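Local coordinates for protein Myo-inositol 2-dehydrogenase (Lactobacillus plantarum WCFS1, PDB 3CEA) that probably catalyses the NAD-dependent oxidation of myo-inositol at its 2-hydroxyl, and carries NAD bound to a Rossmann-fold domain, at residues Pro8-Ile13 / Asn71-Phe76; Ile75-Pro80 / Leu96-Glu101; Gly181-Met186 / Ala331-Ala336; Pro202-Gly207 / Leu341-Leu346. One frame throughout, in Å; residues are numbered along the deposited sequence.

Contact 1. Residues Pro8-Ile13 / Asn71-Phe76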
# COMPACT_ATOMS: atom_id res chain seq x y z
N PRO A 8 -15.64 5.53 -43.70
CA PRO A 8 -14.53 5.48 -42.76
C PRO A 8 -13.27 6.09 -43.38
O PRO A 8 -13.13 6.09 -44.61
CB PRO A 8 -14.34 3.99 -42.51
CG PRO A 8 -14.85 3.33 -43.73
CD PRO A 8 -15.98 4.19 -44.22
N LEU A 9 -12.38 6.60 -42.54
CA LEU A 9 -11.09 7.10 -43.01
C LEU A 9 -10.23 5.93 -43.45
O LEU A 9 -10.18 4.90 -42.78
CB LEU A 9 -10.37 7.89 -41.91
CG LEU A 9 -10.95 9.20 -41.39
CD1 LEU A 9 -10.09 9.70 -40.25
CD2 LEU A 9 -11.06 10.26 -42.48
N ARG A 10 -9.57 6.09 -44.59
CA ARG A 10 -8.66 5.07 -45.09
C ARG A 10 -7.26 5.38 -44.59
O ARG A 10 -6.71 6.44 -44.87
CB ARG A 10 -8.72 4.99 -46.62
CG ARG A 10 -10.08 4.50 -47.14
CD ARG A 10 -10.12 4.40 -48.66
NE ARG A 10 -9.21 3.38 -49.18
CZ ARG A 10 -9.50 2.08 -49.28
NH1 ARG A 10 -10.68 1.62 -48.89
NH2 ARG A 10 -8.60 1.25 -49.77
N ALA A 11 -6.69 4.45 -43.83
CA ALA A 11 -5.41 4.68 -43.15
C ALA A 11 -4.33 3.67 -43.51
O ALA A 11 -4.62 2.54 -43.93
CB ALA A 11 -5.61 4.73 -41.64
N ALA A 12 -3.08 4.10 -43.33
CA ALA A 12 -1.91 3.24 -43.49
C ALA A 12 -1.01 3.40 -42.27
O ALA A 12 -1.11 4.37 -41.52
CB ALA A 12 -1.16 3.60 -44.76
N ILE A 13 -0.12 2.42 -42.07
CA ILE A 13 0.84 2.46 -40.97
C ILE A 13 2.25 2.13 -41.45
O ILE A 13 2.46 1.18 -42.21
CB ILE A 13 0.39 1.54 -39.79
CG1 ILE A 13 1.29 1.74 -38.56
CG2 ILE A 13 0.33 0.06 -40.22
CD1 ILE A 13 0.69 1.24 -37.25
N ASN A 71 -4.89 4.55 -51.80
CA ASN A 71 -5.91 5.57 -51.57
C ASN A 71 -6.17 5.71 -50.08
O ASN A 71 -6.93 4.94 -49.49
CB ASN A 71 -7.20 5.21 -52.32
CG ASN A 71 -8.22 6.34 -52.31
OD1 ASN A 71 -7.90 7.49 -51.99
ND2 ASN A 71 -9.46 6.02 -52.67
N ILE A 72 -5.51 6.69 -49.46
CA ILE A 72 -5.58 6.89 -48.01
C ILE A 72 -5.76 8.36 -47.60
O ILE A 72 -5.25 9.26 -48.27
CB ILE A 72 -4.35 6.30 -47.27
CG1 ILE A 72 -3.05 6.58 -48.05
CG2 ILE A 72 -4.55 4.80 -47.03
CD1 ILE A 72 -1.78 6.28 -47.29
N ASP A 73 -6.48 8.56 -46.50
CA ASP A 73 -6.71 9.89 -45.94
C ASP A 73 -5.68 10.23 -44.87
O ASP A 73 -5.34 11.40 -44.67
CB ASP A 73 -8.11 9.97 -45.32
CG ASP A 73 -9.22 9.61 -46.30
OD1 ASP A 73 -9.37 10.32 -47.32
OD2 ASP A 73 -9.95 8.63 -46.04
N ALA A 74 -5.18 9.20 -44.19
CA ALA A 74 -4.29 9.39 -43.05
C ALA A 74 -3.19 8.32 -42.97
O ALA A 74 -3.35 7.21 -43.49
CB ALA A 74 -5.09 9.41 -41.75
N ILE A 75 -2.09 8.68 -42.32
CA ILE A 75 -0.97 7.76 -42.13
C ILE A 75 -0.47 7.80 -40.68
O ILE A 75 -0.52 8.84 -40.02
CB ILE A 75 0.18 8.05 -43.14
CG1 ILE A 75 1.17 6.89 -43.19
CG2 ILE A 75 0.86 9.40 -42.84
CD1 ILE A 75 1.97 6.81 -44.47
N PHE A 76 -0.03 6.64 -40.20
CA PHE A 76 0.55 6.51 -38.87
C PHE A 76 2.03 6.12 -38.97
O PHE A 76 2.36 5.04 -39.46
CB PHE A 76 -0.23 5.48 -38.04
CG PHE A 76 -1.65 5.88 -37.76
CD1 PHE A 76 -2.66 5.60 -38.68
CD2 PHE A 76 -1.98 6.54 -36.58
CE1 PHE A 76 -3.97 5.97 -38.43
CE2 PHE A 76 -3.29 6.92 -36.32
CZ PHE A 76 -4.29 6.63 -37.25
O HOH W 1 -5.68 1.63 -51.31

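Contact 2. Residues Ile75-Pro80 / Leu96-Glu101. With NAD (nicotinamide-adenine-dinucleotide), chain E.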
# COMPACT_ATOMS: atom_id res chain seq x y z
N ILE A 75 -2.09 8.68 -42.32
CA ILE A 75 -0.97 7.76 -42.13
C ILE A 75 -0.47 7.80 -40.68
O ILE A 75 -0.52 8.84 -40.02
CB ILE A 75 0.18 8.05 -43.14
CG1 ILE A 75 1.17 6.89 -43.19
CG2 ILE A 75 0.86 9.40 -42.84
CD1 ILE A 75 1.97 6.81 -44.47
N PHE A 76 -0.03 6.64 -40.20
CA PHE A 76 0.55 6.51 -38.87
C PHE A 76 2.03 6.12 -38.97
O PHE A 76 2.36 5.04 -39.46
CB PHE A 76 -0.23 5.48 -38.04
CG PHE A 76 -1.65 5.88 -37.76
CD1 PHE A 76 -2.66 5.60 -38.68
CD2 PHE A 76 -1.98 6.54 -36.58
CE1 PHE A 76 -3.97 5.97 -38.43
CE2 PHE A 76 -3.29 6.92 -36.32
CZ PHE A 76 -4.29 6.63 -37.25
N ILE A 77 2.90 7.03 -38.54
CA ILE A 77 4.34 6.79 -38.60
C ILE A 77 4.87 6.28 -37.26
O ILE A 77 5.06 7.04 -36.31
CB ILE A 77 5.12 8.05 -39.09
CG1 ILE A 77 4.62 8.48 -40.47
CG2 ILE A 77 6.62 7.78 -39.13
CD1 ILE A 77 4.94 9.93 -40.84
N VAL A 78 5.09 4.96 -37.20
CA VAL A 78 5.68 4.30 -36.04
C VAL A 78 7.00 3.63 -36.47
O VAL A 78 7.33 2.53 -36.02
CB VAL A 78 4.71 3.26 -35.41
CG1 VAL A 78 5.06 3.05 -33.94
CG2 VAL A 78 3.26 3.71 -35.54
N ALA A 79 7.71 4.30 -37.37
CA ALA A 79 9.06 3.91 -37.76
C ALA A 79 10.06 4.60 -36.82
O ALA A 79 9.66 5.48 -36.07
CB ALA A 79 9.32 4.30 -39.21
N PRO A 80 11.35 4.20 -36.85
CA PRO A 80 12.35 4.83 -35.99
C PRO A 80 12.44 6.35 -36.14
O PRO A 80 12.09 6.89 -37.20
CB PRO A 80 13.66 4.18 -36.44
CG PRO A 80 13.26 2.87 -37.01
CD PRO A 80 11.93 3.11 -37.66
N LEU A 96 -1.87 13.96 -47.20
CA LEU A 96 -2.26 13.07 -46.11
C LEU A 96 -2.29 13.77 -44.76
O LEU A 96 -1.53 14.72 -44.51
CB LEU A 96 -1.32 11.86 -46.05
CG LEU A 96 -1.56 10.62 -46.93
CD1 LEU A 96 -1.64 10.94 -48.42
CD2 LEU A 96 -0.47 9.60 -46.67
N ASN A 97 -3.18 13.31 -43.88
CA ASN A 97 -3.15 13.68 -42.48
C ASN A 97 -2.17 12.76 -41.77
O ASN A 97 -2.15 11.55 -42.04
CB ASN A 97 -4.55 13.58 -41.86
CG ASN A 97 -5.54 14.51 -42.53
OD1 ASN A 97 -5.61 15.70 -42.22
ND2 ASN A 97 -6.33 13.97 -43.46
N VAL A 98 -1.36 13.31 -40.88
CA VAL A 98 -0.25 12.56 -40.30
C VAL A 98 -0.33 12.44 -38.78
O VAL A 98 -0.43 13.44 -38.06
CB VAL A 98 1.13 13.18 -40.70
CG1 VAL A 98 2.27 12.41 -40.06
CG2 VAL A 98 1.29 13.21 -42.21
N PHE A 99 -0.28 11.20 -38.30
CA PHE A 99 -0.00 10.91 -36.91
C PHE A 99 1.41 10.36 -36.82
O PHE A 99 1.68 9.24 -37.27
CB PHE A 99 -1.01 9.91 -36.34
CG PHE A 99 -0.83 9.61 -34.88
CD1 PHE A 99 0.08 8.65 -34.45
CD2 PHE A 99 -1.58 10.30 -33.92
CE1 PHE A 99 0.25 8.37 -33.10
CE2 PHE A 99 -1.42 10.03 -32.57
CZ PHE A 99 -0.50 9.06 -32.15
N CYS A 100 2.32 11.15 -36.26
CA CYS A 100 3.71 10.74 -36.11
C CYS A 100 4.02 10.48 -34.64
O CYS A 100 3.67 11.29 -33.77
CB CYS A 100 4.65 11.80 -36.68
SG CYS A 100 6.37 11.29 -36.85
N GLU A 101 4.68 9.36 -34.37
CA GLU A 101 5.12 9.04 -33.02
C GLU A 101 6.21 9.99 -32.53
O GLU A 101 6.90 10.63 -33.33
CB GLU A 101 5.60 7.59 -32.91
CG GLU A 101 4.52 6.60 -32.48
CD GLU A 101 3.90 6.92 -31.12
OE1 GLU A 101 4.51 7.67 -30.32
OE2 GLU A 101 2.80 6.40 -30.83
PA NAD E . 10.97 -0.91 -33.49
O1A NAD E . 10.49 -1.96 -32.55
O2A NAD E . 12.40 -1.08 -33.81
O5B NAD E . 10.06 -0.94 -34.81
C5B NAD E . 10.43 -0.20 -35.96
C4B NAD E . 9.61 -0.67 -37.16
O4B NAD E . 9.74 0.24 -38.24
C3B NAD E . 10.07 -2.03 -37.67
O3B NAD E . 8.92 -2.82 -37.87
C2B NAD E . 10.75 -1.74 -39.00
O2B NAD E . 10.52 -2.76 -39.95
C1B NAD E . 10.12 -0.43 -39.43
N9A NAD E . 11.06 0.39 -40.21
C8A NAD E . 12.33 0.76 -39.85
N7A NAD E . 12.86 1.52 -40.84
C5A NAD E . 11.94 1.64 -41.83
C6A NAD E . 11.97 2.29 -43.05
N6A NAD E . 12.94 3.16 -43.31
N1A NAD E . 10.86 2.24 -43.88
C2A NAD E . 9.73 1.53 -43.48
N3A NAD E . 9.71 0.88 -42.26
C4A NAD E . 10.80 0.93 -41.45
O3 NAD E . 10.71 0.55 -32.87
PN NAD E . 9.46 0.86 -31.90
O1N NAD E . 8.26 0.17 -32.42
O2N NAD E . 9.92 0.64 -30.51
O5D NAD E . 9.24 2.45 -32.04
C5D NAD E . 9.16 3.11 -33.28
C4D NAD E . 8.93 4.60 -33.00
O4D NAD E . 7.98 4.75 -31.97
C3D NAD E . 10.21 5.29 -32.55
O3D NAD E . 10.39 6.46 -33.30
C2D NAD E . 9.98 5.62 -31.08
O2D NAD E . 10.51 6.87 -30.73
C1D NAD E . 8.46 5.60 -30.94
N1N NAD E . 8.04 5.11 -29.61
C2N NAD E . 7.16 5.86 -28.88
C3N NAD E . 6.74 5.44 -27.61
C7N NAD E . 5.64 6.16 -26.88
O7N NAD E . 5.56 5.99 -25.48
N7N NAD E . 4.78 6.93 -27.55
C4N NAD E . 7.24 4.24 -27.09
C5N NAD E . 8.14 3.49 -27.84
C6N NAD E . 8.53 3.93 -29.10

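Contact 3. Residues Gly181-Met186 / Ala331-Ala336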
# COMPACT_ATOMS: atom_id res chain seq x y z
N GLY A 181 19.60 8.89 -27.54
CA GLY A 181 20.05 8.85 -26.15
C GLY A 181 18.92 8.68 -25.16
O GLY A 181 17.74 8.79 -25.51
N ILE A 182 19.29 8.42 -23.91
CA ILE A 182 18.33 8.11 -22.84
C ILE A 182 17.36 9.24 -22.50
O ILE A 182 16.18 8.99 -22.25
CB ILE A 182 19.07 7.58 -21.56
CG1 ILE A 182 18.08 7.09 -20.50
CG2 ILE A 182 20.02 8.64 -20.99
CD1 ILE A 182 17.45 5.73 -20.81
N PHE A 183 17.84 10.49 -22.50
CA PHE A 183 17.01 11.65 -22.17
C PHE A 183 15.96 11.92 -23.24
O PHE A 183 14.84 12.31 -22.93
CB PHE A 183 17.87 12.90 -21.96
CG PHE A 183 18.76 12.84 -20.75
CD1 PHE A 183 18.25 13.08 -19.48
CD2 PHE A 183 20.12 12.57 -20.89
CE1 PHE A 183 19.08 13.03 -18.36
CE2 PHE A 183 20.96 12.52 -19.77
CZ PHE A 183 20.43 12.76 -18.51
N VAL A 184 16.34 11.70 -24.50
CA VAL A 184 15.43 11.90 -25.63
C VAL A 184 14.40 10.77 -25.72
O VAL A 184 13.21 11.02 -25.92
CB VAL A 184 16.20 12.07 -26.96
CG1 VAL A 184 15.28 11.92 -28.17
CG2 VAL A 184 16.91 13.41 -27.00
N ASP A 185 14.86 9.53 -25.56
CA ASP A 185 14.00 8.36 -25.70
C ASP A 185 13.07 8.17 -24.50
O ASP A 185 11.87 7.96 -24.68
CB ASP A 185 14.83 7.10 -25.95
CG ASP A 185 14.00 5.96 -26.53
OD1 ASP A 185 13.21 6.20 -27.47
OD2 ASP A 185 14.14 4.82 -26.04
N MSE A 186 13.62 8.23 -23.28
CA MSE A 186 12.81 8.06 -22.08
C MSE A 186 12.19 9.36 -21.55
O MSE A 186 10.97 9.51 -21.52
CB MSE A 186 13.61 7.39 -20.96
CG MSE A 186 13.64 5.87 -20.99
SE MSE A 186 11.89 4.94 -21.12
CE MSE A 186 10.64 6.26 -20.35
N ALA A 331 19.29 19.03 -24.37
CA ALA A 331 20.05 19.88 -23.45
C ALA A 331 20.53 19.09 -22.23
O ALA A 331 21.61 19.35 -21.70
CB ALA A 331 19.22 21.08 -23.02
N CYS A 332 19.73 18.12 -21.79
CA CYS A 332 20.09 17.26 -20.67
C CYS A 332 21.21 16.30 -21.07
O CYS A 332 22.12 16.04 -20.29
CB CYS A 332 18.88 16.47 -20.17
SG CYS A 332 17.53 17.47 -19.52
N GLN A 333 21.12 15.79 -22.30
CA GLN A 333 22.12 14.90 -22.86
C GLN A 333 23.45 15.63 -23.07
O GLN A 333 24.51 15.07 -22.79
CB GLN A 333 21.63 14.29 -24.19
CG GLN A 333 22.50 13.15 -24.71
CD GLN A 333 22.49 11.93 -23.81
OE1 GLN A 333 21.44 11.34 -23.55
NE2 GLN A 333 23.67 11.53 -23.33
N GLN A 334 23.37 16.87 -23.54
CA GLN A 334 24.55 17.71 -23.73
C GLN A 334 25.24 18.00 -22.40
O GLN A 334 26.46 17.93 -22.31
CB GLN A 334 24.17 19.01 -24.43
CG GLN A 334 25.36 19.85 -24.89
CD GLN A 334 24.98 21.25 -25.34
OE1 GLN A 334 23.79 21.57 -25.47
NE2 GLN A 334 25.98 22.09 -25.57
N SER A 335 24.44 18.32 -21.39
CA SER A 335 24.94 18.61 -20.04
C SER A 335 25.78 17.47 -19.47
O SER A 335 26.82 17.71 -18.85
CB SER A 335 23.77 18.93 -19.10
OG SER A 335 24.22 19.17 -17.78
N ALA A 336 25.32 16.25 -19.71
CA ALA A 336 26.00 15.04 -19.25
C ALA A 336 27.29 14.78 -20.03
O ALA A 336 28.30 14.39 -19.44
CB ALA A 336 25.06 13.85 -19.37
O HOH W 2 19.09 11.93 -24.98

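Contact 4. Residues Pro202-Gly207 / Leu341-Leu346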
# COMPACT_ATOMS: atom_id res chain seq x y z
N PRO A 202 11.83 25.07 -18.76
CA PRO A 202 13.14 24.98 -18.11
C PRO A 202 14.12 26.00 -18.67
O PRO A 202 14.16 26.23 -19.88
CB PRO A 202 13.62 23.56 -18.46
CG PRO A 202 12.42 22.85 -18.98
CD PRO A 202 11.56 23.89 -19.59
N VAL A 203 14.91 26.61 -17.78
CA VAL A 203 15.93 27.58 -18.19
C VAL A 203 17.36 27.04 -18.02
O VAL A 203 18.31 27.61 -18.56
CB VAL A 203 15.77 28.94 -17.47
CG1 VAL A 203 14.43 29.58 -17.82
CG2 VAL A 203 15.92 28.78 -15.95
N GLN A 204 17.49 25.95 -17.27
CA GLN A 204 18.79 25.38 -16.94
C GLN A 204 18.69 23.88 -16.68
O GLN A 204 17.72 23.41 -16.08
CB GLN A 204 19.37 26.07 -15.70
CG GLN A 204 20.87 25.88 -15.50
CD GLN A 204 21.40 26.70 -14.34
OE1 GLN A 204 21.13 26.41 -13.18
NE2 GLN A 204 22.17 27.73 -14.67
N ALA A 205 19.69 23.13 -17.14
CA ALA A 205 19.70 21.68 -17.01
C ALA A 205 21.05 21.14 -16.54
O ALA A 205 22.11 21.57 -17.01
CB ALA A 205 19.30 21.03 -18.32
N TYR A 206 20.98 20.20 -15.61
CA TYR A 206 22.13 19.44 -15.16
C TYR A 206 21.82 17.97 -15.39
O TYR A 206 20.86 17.44 -14.82
CB TYR A 206 22.40 19.70 -13.68
CG TYR A 206 23.59 18.94 -13.10
CD1 TYR A 206 24.84 18.97 -13.73
CD2 TYR A 206 23.47 18.24 -11.91
CE1 TYR A 206 25.93 18.28 -13.19
CE2 TYR A 206 24.55 17.56 -11.35
CZ TYR A 206 25.78 17.59 -12.00
OH TYR A 206 26.85 16.91 -11.46
N GLY A 207 22.62 17.33 -16.23
CA GLY A 207 22.42 15.93 -16.56
C GLY A 207 23.62 15.07 -16.19
O GLY A 207 24.76 15.50 -16.32
N LEU A 341 26.83 22.62 -16.66
CA LEU A 341 25.47 23.12 -16.63
C LEU A 341 25.15 23.68 -18.02
O LEU A 341 26.00 24.32 -18.64
CB LEU A 341 25.38 24.23 -15.59
CG LEU A 341 24.28 24.23 -14.53
CD1 LEU A 341 24.09 22.84 -13.92
CD2 LEU A 341 24.63 25.24 -13.45
N VAL A 342 23.94 23.41 -18.51
CA VAL A 342 23.51 23.97 -19.79
C VAL A 342 22.31 24.89 -19.59
O VAL A 342 21.30 24.50 -19.01
CB VAL A 342 23.18 22.85 -20.84
CG1 VAL A 342 22.58 23.45 -22.11
CG2 VAL A 342 24.43 22.06 -21.18
N ASP A 343 22.44 26.13 -20.06
CA ASP A 343 21.34 27.09 -20.05
C ASP A 343 20.47 26.88 -21.28
O ASP A 343 20.97 26.90 -22.41
CB ASP A 343 21.86 28.53 -19.98
CG ASP A 343 22.49 28.87 -18.64
OD1 ASP A 343 22.40 28.06 -17.69
OD2 ASP A 343 23.07 29.97 -18.52
N ILE A 344 19.18 26.68 -21.06
CA ILE A 344 18.24 26.39 -22.15
C ILE A 344 17.58 27.67 -22.67
O ILE A 344 17.10 28.50 -21.89
CB ILE A 344 17.17 25.35 -21.73
CG1 ILE A 344 17.82 24.11 -21.10
CG2 ILE A 344 16.31 24.94 -22.93
CD1 ILE A 344 16.85 23.11 -20.51
N GLN A 345 17.58 27.82 -23.99
CA GLN A 345 16.86 28.91 -24.65
C GLN A 345 15.84 28.33 -25.62
O GLN A 345 16.18 27.53 -26.50
CB GLN A 345 17.83 29.85 -25.38
N LEU A 346 14.58 28.72 -25.44
CA LEU A 346 13.49 28.26 -26.29
C LEU A 346 12.79 29.44 -26.96
O LEU A 346 12.84 29.60 -28.18
CB LEU A 346 12.49 27.41 -25.49
CG LEU A 346 12.99 26.16 -24.75
CD1 LEU A 346 11.98 25.72 -23.70
CD2 LEU A 346 13.29 25.02 -25.71
OXT LEU A 346 12.15 30.27 -26.30

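Contact 1. Residues Pro8-Ile13 / Asn71-Phe76
The carbonyl oxygen R10 O is gripped by two consecutive backbone amides, D73 N and A74 N, where the neighbouring strand begins. D73 N reaches it at 2.7 Å, lying in the carbonyl plane, and A74 N comes in more loosely. D73 answers with its side chain: OD2 accepts from R10 N over 2.9 Å in an almost straight bond (176°), using its anti side. The carboxylate thus takes the place of a backbone acceptor where the regular ladder has not yet begun. The aspartate can do this because CG stands anti to its carbonyl carbon (chi1 -56°), which turns the group toward the R10 amide. The R10 side chain, bent at chi3, curls back so that NE meets N71 O at 2.8 Å, nearly in the guanidinium plane; a water accepts from N71 N and, weakly, from R10 NH2. Beyond this irregular start the parallel ladder is regular, with A12 N bonded to A74 O and F76 N to A12 O (2.8 Å). On one face A12 CB packs against I72 CD1 at 3.7 Å. On the other, A11 CB meets the edge of the F76 ring at CE1, and I13 CG1 lies near F76 CB. Strand 34-40 continues the sheet beyond 9-14, and helix 295-311 covers L9 and F76. Adjacent parallel strands that are distant in sequence, first beside fourth, are the signature of the Rossmann fold.

Contact 2. Residues Ile75-Pro80 / Leu96-Glu101
The nicotinamide end of the NAD pocket is built where two parallel Rossmann strands run out into loops, and E101 closes this contact there. Its OE1 accepts from the carboxamide N7N of NAD at 2.9 Å, while OE2 is held by H23; CG lies beside V78 CG1, and the bend at chi2 (-59°) sets the direction of the carboxylate beyond it. One strand over, A79 O takes the ribose hydroxyl O3D of NAD at 3.0 Å. An alanine at E101 would remove the carboxylate, and the carboxamide of NAD would probably be freer to turn and H23 left without this mate. Behind the pocket four backbone bonds zip the strands together, among them I77 N to F99 O at 2.8 Å and E101 N to I77 O at 3.0 Å, the latter fixing the glutamate's backbone. F76 and F99 meet obliquely, their planes at 45°, with F76 CD2 3.5 Å from F99 CB. On the opposite face I77 CD1 touches V98 CG1, and I75 CG2 lies alongside V98 CG2. The pair belongs to a beta-alpha-beta unit whose connecting helix 84-93 packs on I77 and C100, while helix 295-311 lies against the two phenylalanines and strand 9-14 flanks 74-77.

Contact 3. Residues Gly181-Met186 / Ala331-Ala336
C332 CB sits over one face of the F183 ring, a CH-pi contact with the carbon 3.8 Å from the ring centroid and displaced toward the rim at CD1. The sulfur of the same cysteine stands farther out, oblique to the ring, in a looser sulfur-aromatic contact. Two torsions set this up. F183 has CG anti to its carbonyl carbon (chi1 -67°), which sends the ring across the gap to the other helix, and C332 places SG likewise (chi1 -62°), leaving its CB as the atom nearest the ring. Q333 approaches the ring from another direction. Its CG is anti to the backbone N and the chain then folds at chi2 (65°), bringing the amide back toward helix 182-186, with OE1 near the ring plane, 3.2 Å from F183 CD2 at the edge. Ring and amide planes are steeply inclined to one another. The other end of that amide, NE2, is bonded to N337 within its own helix, so the flat group is held on two sides. A water joins the helices: it donates to Q333 OE1 and accepts from V184 N, each at 2.8 Å. Close by is G181 at the N-cap position, whose backbone angles call for glycine and where a side chain would run into Q333 OE1. The helical segments 182-186 and 331-336 run roughly antiparallel, their axes approaching to 9.0 Å, and T209 and A228 of the underlying strands touch F183. Chemically, the contact is mixed: an aromatic face shielded by aliphatic carbon, a ring edge, probably slightly electropositive, turned to an amide oxygen, and a water that satisfies an amide in the first turn of helix 182-198.

Contact 4. Residues Pro202-Gly207 / Leu341-Leu346
A205 and V342 form the firm centre of this contact, an antiparallel hydrogen-bonded pair in which A205 N reaches V342 O at 2.8 Å and V342 N returns to A205 O at 3.0 Å, both donors lying in the carbonyl planes. On the buried face beside it, I344 CD1 fits between P202 CB and A205 CB, 3.9 Å from each, and helix 319-338 packs against P202 and I344. The opposite face is more open and more polar. There Q204 and D343, a non-hydrogen-bonded pair, lie side by side, and NE2 of the glutamine donates to D343 OD1 over 3.0 Å, on the syn side of the carboxylate and in the amide plane. Q204 holds CG anti to its backbone N (chi1 -163°) and runs out extended, which brings its amide against L341, where CD2 is 3.7 Å from Q204 CD. L341 also sends CD1 to Y206 CB at 3.6 Å. The second amide atom, OE1, is bound by Y206 OH of the second subunit, so this side is partly a subunit interface. With a leucine in place of Q204, D343 would probably lose its amide partner and Y206 of the second subunit its acceptor. Toward the C terminus the pairing frays: I344 N still bonds V203 O, but from well above the carbonyl plane, and exposed L346 touches the strand with little more than CD1. Against strand 225-232, its other neighbour, the strand has a classic beta bulge where V203 and Q204 both face K231; on this side the chain's last short strand borders the mixed sheet of the GFO/IDH/MocA C-terminal domain.

In the fold
From the N terminus, contact 1 closes the first long loop, bringing strand 74-77 back beside strand 9-14. Contact 2 opens on the last two residues of that loop and closes a short one through helix 84-93, so the two form a continuous run of three neighbouring strands in the nucleotide-binding sheet. Contacts 3 and 4 come later, in series with these, and cross each other: 181-186, 202-207, 331-336 and 341-346 alternate along the chain. They meet at S335, whose OG lies 2.9 Å from G207 N, and together bring the C-terminal helix and strand onto the second domain. Contacts 1 and 4 lie farthest apart, their centres about 39 Å from one another.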